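Local coordinates for protein DNA fragmentation factor subunit beta (PDB 1V0D) that cuts chromosomal DNA into fragments and drives chromatin condensation during apoptosis, acting as the caspase-activated deoxyribonuclease, at residues 124-127 against 128-132; 135-138 against 139-142; 220-223 against 224-228. All coordinates share one frame; numbering follows the deposited sequence.

Contact 1. Residues 124-127 against 128-132; sequences DLLH and HVSQN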
ATOM      1  N   ASP A 124       5.608  17.623   0.868  1.00 71.20           N
ATOM      2  CA  ASP A 124       4.208  17.372   1.146  1.00 72.25           C
ATOM      3  C   ASP A 124       3.351  18.562   0.748  1.00 73.01           C
ATOM      4  O   ASP A 124       2.331  18.401   0.074  1.00 73.58           O
ATOM      5  CB  ASP A 124       4.009  17.061   2.626  1.00 74.11           C
ATOM      6  CG  ASP A 124       4.591  15.712   3.020  1.00 77.79           C
ATOM      7  OD1 ASP A 124       4.495  14.755   2.213  1.00 78.14           O
ATOM      8  OD2 ASP A 124       5.130  15.602   4.145  1.00 80.35           O
ATOM      9  N   LEU A 125       3.767  19.757   1.160  1.00 72.75           N
ATOM     10  CA  LEU A 125       3.026  20.965   0.828  1.00 72.83           C
ATOM     11  C   LEU A 125       2.854  21.116  -0.669  1.00 72.63           C
ATOM     12  O   LEU A 125       1.764  21.408  -1.148  1.00 73.28           O
ATOM     13  CB  LEU A 125       3.728  22.193   1.397  1.00 73.81           C
ATOM     14  CG  LEU A 125       3.389  22.417   2.871  1.00 76.22           C
ATOM     15  CD1 LEU A 125       4.240  23.538   3.455  1.00 76.87           C
ATOM     16  CD2 LEU A 125       1.900  22.744   2.981  1.00 76.43           C
ATOM     17  N   LEU A 126       3.931  20.915  -1.412  1.00 72.91           N
ATOM     18  CA  LEU A 126       3.856  21.030  -2.855  1.00 73.73           C
ATOM     19  C   LEU A 126       2.797  20.052  -3.340  1.00 74.32           C
ATOM     20  O   LEU A 126       1.988  20.375  -4.212  1.00 73.53           O
ATOM     21  CB  LEU A 126       5.201  20.687  -3.489  1.00 74.80           C
ATOM     22  CG  LEU A 126       5.739  21.669  -4.532  1.00 76.61           C
ATOM     23  CD1 LEU A 126       6.859  20.988  -5.308  1.00 75.97           C
ATOM     24  CD2 LEU A 126       4.627  22.106  -5.485  1.00 76.53           C
ATOM     25  N   HIS A 127       2.807  18.852  -2.765  1.00 74.91           N
ATOM     26  CA  HIS A 127       1.838  17.830  -3.134  1.00 75.14           C
ATOM     27  C   HIS A 127       0.446  18.364  -2.876  1.00 74.72           C
ATOM     28  O   HIS A 127      -0.392  18.401  -3.771  1.00 75.16           O
ATOM     29  CB  HIS A 127       2.029  16.561  -2.302  1.00 75.70           C
ATOM     30  CG  HIS A 127       0.954  15.536  -2.513  1.00 76.53           C
ATOM     31  ND1 HIS A 127       0.379  14.831  -1.475  1.00 76.20           N
ATOM     32  CD2 HIS A 127       0.350  15.096  -3.644  1.00 76.59           C
ATOM     33  CE1 HIS A 127      -0.531  14.004  -1.957  1.00 75.56           C
ATOM     34  NE2 HIS A 127      -0.569  14.144  -3.270  1.00 76.33           N
ATOM     35  N   HIS A 128       0.218  18.780  -1.636  1.00 74.13           N
ATOM     36  CA  HIS A 128      -1.069  19.304  -1.208  1.00 73.86           C
ATOM     37  C   HIS A 128      -1.611  20.388  -2.125  1.00 72.59           C
ATOM     38  O   HIS A 128      -2.811  20.437  -2.394  1.00 72.06           O
ATOM     39  CB  HIS A 128      -0.950  19.849   0.210  1.00 76.36           C
ATOM     40  CG  HIS A 128      -2.249  20.293   0.797  1.00 79.49           C
ATOM     41  ND1 HIS A 128      -2.952  21.376   0.316  1.00 81.17           N
ATOM     42  CD2 HIS A 128      -2.972  19.805   1.833  1.00 81.20           C
ATOM     43  CE1 HIS A 128      -4.053  21.537   1.030  1.00 82.19           C
ATOM     44  NE2 HIS A 128      -4.089  20.596   1.957  1.00 82.68           N
ATOM     45  N   VAL A 129      -0.725  21.248  -2.611  1.00 71.72           N
ATOM     46  CA  VAL A 129      -1.132  22.341  -3.482  1.00 71.48           C
ATOM     47  C   VAL A 129      -1.216  21.980  -4.964  1.00 71.13           C
ATOM     48  O   VAL A 129      -2.163  22.377  -5.630  1.00 72.44           O
ATOM     49  CB  VAL A 129      -0.203  23.551  -3.304  1.00 71.35           C
ATOM     50  CG1 VAL A 129      -0.614  24.662  -4.242  1.00 72.61           C
ATOM     51  CG2 VAL A 129      -0.267  24.035  -1.867  1.00 71.48           C
ATOM     52  N   SER A 130      -0.233  21.243  -5.480  1.00 70.81           N
ATOM     53  CA  SER A 130      -0.239  20.836  -6.890  1.00 69.92           C
ATOM     54  C   SER A 130      -1.401  19.887  -7.111  1.00 68.21           C
ATOM     55  O   SER A 130      -1.203  18.713  -7.415  1.00 69.03           O
ATOM     56  CB  SER A 130       1.058  20.104  -7.260  1.00 72.44           C
ATOM     57  OG  SER A 130       2.183  20.967  -7.270  1.00 76.89           O
ATOM     58  N   GLN A 131      -2.615  20.395  -6.964  1.00 66.19           N
ATOM     59  CA  GLN A 131      -3.797  19.567  -7.122  1.00 64.99           C
ATOM     60  C   GLN A 131      -4.848  20.178  -8.047  1.00 63.74           C
ATOM     61  O   GLN A 131      -4.936  21.397  -8.189  1.00 63.39           O
ATOM     62  CB  GLN A 131      -4.392  19.294  -5.732  1.00 65.53           C
ATOM     63  CG  GLN A 131      -5.911  19.291  -5.659  1.00 66.27           C
ATOM     64  CD  GLN A 131      -6.512  20.686  -5.733  1.00 65.32           C
ATOM     65  OE1 GLN A 131      -6.174  21.560  -4.931  1.00 64.59           O
ATOM     66  NE2 GLN A 131      -7.411  20.898  -6.695  1.00 63.16           N
ATOM     67  N   ASN A 132      -5.642  19.323  -8.680  1.00 62.40           N
ATOM     68  CA  ASN A 132      -6.696  19.795  -9.564  1.00 62.50           C
ATOM     69  C   ASN A 132      -7.935  18.898  -9.478  1.00 61.67           C
ATOM     70  O   ASN A 132      -8.313  18.212 -10.438  1.00 60.00           O
ATOM     71  CB  ASN A 132      -6.192  19.868 -10.999  1.00 64.78           C
ATOM     72  CG  ASN A 132      -7.207  20.490 -11.931  1.00 67.15           C
ATOM     73  OD1 ASN A 132      -8.247  20.996 -11.491  1.00 69.81           O
ATOM     74  ND2 ASN A 132      -6.914  20.463 -13.224  1.00 67.41           N
TER

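Contact 2. Residues 135-138 against 139-142; sequences AETR and EQDP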
ATOM      1  N   ALA A 135     -11.006  19.270 -12.079  1.00 60.65           N
ATOM      2  CA  ALA A 135     -10.913  18.685 -13.420  1.00 62.34           C
ATOM      3  C   ALA A 135     -11.462  17.256 -13.447  1.00 62.97           C
ATOM      4  O   ALA A 135     -11.244  16.482 -12.520  1.00 63.57           O
ATOM      5  CB  ALA A 135      -9.467  18.701 -13.894  1.00 63.11           C
ATOM      6  N   GLU A 136     -12.159  16.898 -14.516  1.00 63.77           N
ATOM      7  CA  GLU A 136     -12.736  15.562 -14.602  1.00 66.13           C
ATOM      8  C   GLU A 136     -12.248  14.740 -15.785  1.00 67.98           C
ATOM      9  O   GLU A 136     -12.168  13.507 -15.710  1.00 68.13           O
ATOM     10  CB  GLU A 136     -14.260  15.662 -14.671  1.00 66.60           C
ATOM     11  CG  GLU A 136     -14.967  14.321 -14.754  1.00 67.61           C
ATOM     12  CD  GLU A 136     -14.943  13.546 -13.435  1.00 69.97           C
ATOM     13  OE1 GLU A 136     -15.225  12.325 -13.464  1.00 69.01           O
ATOM     14  OE2 GLU A 136     -14.660  14.154 -12.371  1.00 69.91           O
ATOM     15  N   THR A 137     -11.926  15.424 -16.879  1.00 69.97           N
ATOM     16  CA  THR A 137     -11.477  14.752 -18.090  1.00 70.86           C
ATOM     17  C   THR A 137      -9.976  14.711 -18.280  1.00 71.56           C
ATOM     18  O   THR A 137      -9.238  15.561 -17.766  1.00 71.23           O
ATOM     19  CB  THR A 137     -12.075  15.408 -19.319  1.00 70.92           C
ATOM     20  OG1 THR A 137     -13.470  15.619 -19.095  1.00 71.83           O
ATOM     21  CG2 THR A 137     -11.896  14.507 -20.540  1.00 72.62           C
ATOM     22  N   ARG A 138      -9.541  13.710 -19.039  1.00 72.66           N
ATOM     23  CA  ARG A 138      -8.134  13.509 -19.343  1.00 74.30           C
ATOM     24  C   ARG A 138      -7.626  14.716 -20.114  1.00 76.65           C
ATOM     25  O   ARG A 138      -6.455  15.092 -20.006  1.00 77.29           O
ATOM     26  CB  ARG A 138      -7.966  12.243 -20.174  1.00 71.95           C
ATOM     27  CG  ARG A 138      -6.557  11.726 -20.218  1.00 70.57           C
ATOM     28  CD  ARG A 138      -6.558  10.294 -20.684  1.00 70.67           C
ATOM     29  NE  ARG A 138      -5.320   9.616 -20.332  1.00 72.05           N
ATOM     30  CZ  ARG A 138      -5.129   8.308 -20.459  1.00 74.14           C
ATOM     31  NH1 ARG A 138      -6.103   7.539 -20.935  1.00 73.78           N
ATOM     32  NH2 ARG A 138      -3.970   7.765 -20.095  1.00 73.91           N
ATOM     33  N   GLU A 139      -8.526  15.319 -20.888  1.00 78.50           N
ATOM     34  CA  GLU A 139      -8.216  16.497 -21.684  1.00 80.54           C
ATOM     35  C   GLU A 139      -7.823  17.675 -20.785  1.00 80.28           C
ATOM     36  O   GLU A 139      -6.808  18.323 -21.013  1.00 80.57           O
ATOM     37  CB  GLU A 139      -9.433  16.880 -22.535  1.00 84.07           C
ATOM     38  CG  GLU A 139      -9.198  18.011 -23.541  1.00 88.86           C
ATOM     39  CD  GLU A 139      -8.353  17.578 -24.741  1.00 92.97           C
ATOM     40  OE1 GLU A 139      -8.739  16.601 -25.430  1.00 93.07           O
ATOM     41  OE2 GLU A 139      -7.304  18.220 -24.996  1.00 94.53           O
ATOM     42  N   GLN A 140      -8.625  17.943 -19.758  1.00 80.19           N
ATOM     43  CA  GLN A 140      -8.355  19.058 -18.853  1.00 78.94           C
ATOM     44  C   GLN A 140      -7.390  18.798 -17.699  1.00 78.11           C
ATOM     45  O   GLN A 140      -7.131  19.700 -16.901  1.00 76.97           O
ATOM     46  CB  GLN A 140      -9.664  19.613 -18.297  1.00 78.31           C
ATOM     47  CG  GLN A 140     -10.778  18.600 -18.188  1.00 78.89           C
ATOM     48  CD  GLN A 140     -12.025  19.211 -17.587  1.00 80.67           C
ATOM     49  OE1 GLN A 140     -13.100  18.607 -17.606  1.00 81.33           O
ATOM     50  NE2 GLN A 140     -11.888  20.418 -17.038  1.00 80.41           N
ATOM     51  N   ASP A 141      -6.864  17.579 -17.605  1.00 77.18           N
ATOM     52  CA  ASP A 141      -5.910  17.239 -16.548  1.00 76.68           C
ATOM     53  C   ASP A 141      -5.294  15.882 -16.827  1.00 75.06           C
ATOM     54  O   ASP A 141      -5.430  14.952 -16.037  1.00 74.68           O
ATOM     55  CB  ASP A 141      -6.597  17.231 -15.178  1.00 78.87           C
ATOM     56  CG  ASP A 141      -5.622  16.981 -14.031  1.00 79.38           C
ATOM     57  OD1 ASP A 141      -4.516  17.568 -14.032  1.00 80.72           O
ATOM     58  OD2 ASP A 141      -5.972  16.206 -13.118  1.00 79.51           O
ATOM     59  N   PRO A 142      -4.586  15.759 -17.956  1.00 74.32           N
ATOM     60  CA  PRO A 142      -3.931  14.519 -18.382  1.00 73.16           C
ATOM     61  C   PRO A 142      -2.887  13.983 -17.399  1.00 71.47           C
ATOM     62  O   PRO A 142      -2.631  12.778 -17.350  1.00 70.01           O
ATOM     63  CB  PRO A 142      -3.328  14.904 -19.727  1.00 73.64           C
ATOM     64  CG  PRO A 142      -2.952  16.341 -19.505  1.00 73.34           C
ATOM     65  CD  PRO A 142      -4.183  16.882 -18.824  1.00 74.33           C
TER

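Contact 3. Residues 220-223 against 224-228; sequences LCTP and EGWFS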
ATOM      1  N   LEU A 220     -19.356   6.754  -1.755  1.00 49.96           N
ATOM      2  CA  LEU A 220     -18.751   6.710  -0.436  1.00 49.65           C
ATOM      3  C   LEU A 220     -18.052   8.051  -0.209  1.00 50.37           C
ATOM      4  O   LEU A 220     -17.519   8.323   0.869  1.00 51.20           O
ATOM      5  CB  LEU A 220     -17.748   5.557  -0.373  1.00 48.06           C
ATOM      6  CG  LEU A 220     -18.087   4.309   0.456  1.00 48.06           C
ATOM      7  CD1 LEU A 220     -19.586   4.059   0.485  1.00 47.76           C
ATOM      8  CD2 LEU A 220     -17.341   3.110  -0.126  1.00 46.37           C
ATOM      9  N   CYS A 221     -18.091   8.898  -1.232  1.00 50.18           N
ATOM     10  CA  CYS A 221     -17.444  10.204  -1.172  1.00 51.28           C
ATOM     11  C   CYS A 221     -18.417  11.359  -1.389  1.00 50.92           C
ATOM     12  O   CYS A 221     -19.580  11.153  -1.759  1.00 49.60           O
ATOM     13  CB  CYS A 221     -16.361  10.281  -2.248  1.00 50.70           C
ATOM     14  SG  CYS A 221     -17.032   9.970  -3.913  1.00 52.93           S
ATOM     15  N   THR A 222     -17.917  12.574  -1.158  1.00 50.42           N
ATOM     16  CA  THR A 222     -18.696  13.780  -1.361  1.00 50.45           C
ATOM     17  C   THR A 222     -18.710  13.954  -2.866  1.00 51.67           C
ATOM     18  O   THR A 222     -17.929  13.318  -3.575  1.00 50.55           O
ATOM     19  CB  THR A 222     -18.023  14.990  -0.756  1.00 49.98           C
ATOM     20  OG1 THR A 222     -16.887  15.338  -1.548  1.00 52.76           O
ATOM     21  CG2 THR A 222     -17.565  14.684   0.646  1.00 50.93           C
ATOM     22  N   PRO A 223     -19.597  14.818  -3.381  1.00 53.42           N
ATOM     23  CA  PRO A 223     -19.634  14.998  -4.832  1.00 54.02           C
ATOM     24  C   PRO A 223     -18.355  15.603  -5.392  1.00 54.19           C
ATOM     25  O   PRO A 223     -18.196  15.708  -6.604  1.00 54.69           O
ATOM     26  CB  PRO A 223     -20.874  15.868  -5.038  1.00 52.82           C
ATOM     27  CG  PRO A 223     -20.942  16.655  -3.773  1.00 53.18           C
ATOM     28  CD  PRO A 223     -20.620  15.642  -2.715  1.00 52.96           C
ATOM     29  N   GLU A 224     -17.440  15.979  -4.504  1.00 55.50           N
ATOM     30  CA  GLU A 224     -16.157  16.548  -4.921  1.00 57.82           C
ATOM     31  C   GLU A 224     -15.084  15.460  -4.976  1.00 57.15           C
ATOM     32  O   GLU A 224     -13.976  15.691  -5.463  1.00 58.62           O
ATOM     33  CB  GLU A 224     -15.700  17.663  -3.964  1.00 58.98           C
ATOM     34  CG  GLU A 224     -16.511  18.947  -4.042  1.00 64.86           C
ATOM     35  CD  GLU A 224     -17.972  18.751  -3.643  1.00 70.86           C
ATOM     36  OE1 GLU A 224     -18.221  18.264  -2.509  1.00 74.21           O
ATOM     37  OE2 GLU A 224     -18.871  19.087  -4.457  1.00 71.91           O
ATOM     38  N   GLY A 225     -15.413  14.277  -4.468  1.00 55.36           N
ATOM     39  CA  GLY A 225     -14.458  13.186  -4.481  1.00 53.79           C
ATOM     40  C   GLY A 225     -13.722  12.932  -3.172  1.00 53.23           C
ATOM     41  O   GLY A 225     -12.740  12.188  -3.164  1.00 53.31           O
ATOM     42  N   TRP A 226     -14.181  13.524  -2.068  1.00 51.13           N
ATOM     43  CA  TRP A 226     -13.527  13.320  -0.771  1.00 50.54           C
ATOM     44  C   TRP A 226     -14.005  12.103   0.036  1.00 50.10           C
ATOM     45  O   TRP A 226     -15.185  12.009   0.392  1.00 50.11           O
ATOM     46  CB  TRP A 226     -13.679  14.563   0.106  1.00 51.35           C
ATOM     47  CG  TRP A 226     -12.754  15.678  -0.259  1.00 53.27           C
ATOM     48  CD1 TRP A 226     -13.034  16.761  -1.045  1.00 53.15           C
ATOM     49  CD2 TRP A 226     -11.386  15.806   0.129  1.00 53.22           C
ATOM     50  NE1 TRP A 226     -11.921  17.556  -1.170  1.00 53.06           N
ATOM     51  CE2 TRP A 226     -10.893  16.993  -0.459  1.00 54.37           C
ATOM     52  CE3 TRP A 226     -10.524  15.029   0.916  1.00 52.49           C
ATOM     53  CZ2 TRP A 226      -9.571  17.426  -0.284  1.00 54.50           C
ATOM     54  CZ3 TRP A 226      -9.212  15.457   1.089  1.00 53.48           C
ATOM     55  CH2 TRP A 226      -8.748  16.646   0.492  1.00 53.73           C
ATOM     56  N   PHE A 227     -13.085  11.182   0.334  1.00 48.12           N
ATOM     57  CA  PHE A 227     -13.412   9.993   1.119  1.00 46.09           C
ATOM     58  C   PHE A 227     -12.867  10.148   2.534  1.00 47.18           C
ATOM     59  O   PHE A 227     -11.791  10.711   2.735  1.00 47.40           O
ATOM     60  CB  PHE A 227     -12.806   8.734   0.508  1.00 43.63           C
ATOM     61  CG  PHE A 227     -13.290   8.430  -0.875  1.00 44.30           C
ATOM     62  CD1 PHE A 227     -12.803   9.140  -1.972  1.00 45.39           C
ATOM     63  CD2 PHE A 227     -14.210   7.407  -1.095  1.00 43.85           C
ATOM     64  CE1 PHE A 227     -13.224   8.829  -3.278  1.00 45.37           C
ATOM     65  CE2 PHE A 227     -14.638   7.086  -2.397  1.00 43.78           C
ATOM     66  CZ  PHE A 227     -14.144   7.797  -3.486  1.00 42.93           C
ATOM     67  N   SER A 228     -13.616   9.656   3.518  1.00 48.79           N
ATOM     68  CA  SER A 228     -13.196   9.737   4.912  1.00 48.63           C
ATOM     69  C   SER A 228     -12.967   8.351   5.452  1.00 49.69           C
ATOM     70  O   SER A 228     -13.772   7.447   5.230  1.00 50.70           O
ATOM     71  CB  SER A 228     -14.256  10.420   5.765  1.00 48.24           C
ATOM     72  OG  SER A 228     -14.258  11.819   5.555  1.00 51.85           O
TER

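Contact 1. Residues 124-127 against 128-132
Leu126 and Ser130 meet at the C-terminal end of helix 116-129, where the last helical turn gives way to an extended linker. The carbonyl oxygen of Leu126 takes the backbone N-H of Ser130 at 2.7 Å between O and N, a nearly straight bond (167°), and receives two weak bonds besides, from Ser130 OG at 3.1 Å and from Val129 N. The serine can reach back because OG stands beside its own backbone N (chi1 -69°). CD2 of Leu126 lies beside this hydroxyl, while the leucine also packs on Arg107 and Leu110 of helix 103-111.

Just before it in the helix, His128 N bonds to Asp124 O at 2.7 Å and Val129 N to Leu125 O at 2.9 Å, so three successive helical bonds hold the turn. CG2 of Val129, beside its own backbone N, lies 3.4 Å from Leu125 O. Both histidines set CG opposite the backbone N (chi1 173° in His127), yet their rings find different neighbours: His127 touches Asn249, whereas His128 touches Asn96 of its own chain and Leu121 of the second subunit. Asp124 turns its carboxylate to Lys120. Beyond the helix, Ser130 has the backbone angles of an inverse gamma turn, and its CB lies 3.2 Å from the carbonyl oxygen of Leu126.

Contact 2. Residues 135-138 against 139-142
Thr137 and Gln140 supply the polar side-chain pairing of this loop. OE1 of Gln140 is approached by two donors of one residue, Thr137 OG1 at 3.4 Å and Thr137 N at 3.5 Å, both weak bonds. Thr137 OG1 can join its own backbone N around that oxygen because it is set beside the N (chi1 -46°), and the glutamine, extended beyond CG, crosses the threonine at about a right angle. In the backbone, Asp141 N makes a weak bond to Arg138 O at 3.5 Å, and Pro142 places CD 3.1 Å from the same Arg138 O. The angles of Glu139 and Gln140 fit a type I beta turn from Arg138 to Asp141, closed only weakly, which reverses the chain in the long loop between helices 116-129 and 155-175.

Carbon-carbon contacts are few: Ala135 CB points at Asp141 CB, 3.5 Å away, and CG2 of Thr137 lies 4.0 Å from Glu139 CB.

The charged ends of Glu136, Arg138 and Asp141 find partners elsewhere in the chain. Glu136 forms a salt bridge with Arg212 and a hydrogen bond with Asn154, and Asp141 forms a salt bridge with Lys155. Arg138, extended from CG to NE, carries its guanidinium group to the carbonyl oxygens of Leu148 and Glu149.

Contact 3. Residues 220-223 against 224-228
Thr222 OG1 accepts backbone N-H groups from residues two and four further on. Trp226 N reaches it at 3.3 Å with a fairly straight bond (162°), and Glu224 N adds a less certain one. The hydroxyl is turned in between its own backbone N and carbonyl carbon (chi1 72°), where it also sits at the edge of the Trp226 ring, near its plane. Thr222 O receives Gly225 N at 2.8 Å, from above the carbonyl plane, and Thr222 N gives its hydrogen to Trp226 O at 3.2 Å.

One residue farther from the turn on each arm, Cys221 CB stands squarely over one face of the Phe227 ring, 3.4 Å from the centroid, in a CH-pi contact. Its sulfur comes in obliquely at 4.2 Å from the same centroid. Leu220 CB adds a contact with CE2 of Phe227 at 4.0 Å. Phe227 also meets the Phe256 ring, while Trp226 packs on Ser243 and on Lys120 of the second subunit.

Gly225 (phi 100°) closes the type I turn that begins at Thr222. Together with the Thr222-Trp226 pairing, this fits a type I turn with a G1 beta bulge, as found in 3:5 beta hairpins.

In the fold
Contacts 1 and 2 follow one another along the chain with centres about 17 Å apart, and they touch where Asn132 ND2 packs 3.8 Å from Gln140 O. Contact 3 touches neither: its centre is about 18 Å from each, and its nearest atoms lie about 6 Å from contact 1 and 7 Å from contact 2. Arg212 spans the second gap, pairing with Glu136 of contact 2 and the carbonyl oxygen of Glu224 in contact 3. Contact 3 lies near the zinc site: the side chain of Phe227 is about 11 Å from the zinc ion, and the next residue after Ser228, Cys229, is one of its ligands. The magnesium ion is held elsewhere, by Asp262 and His308.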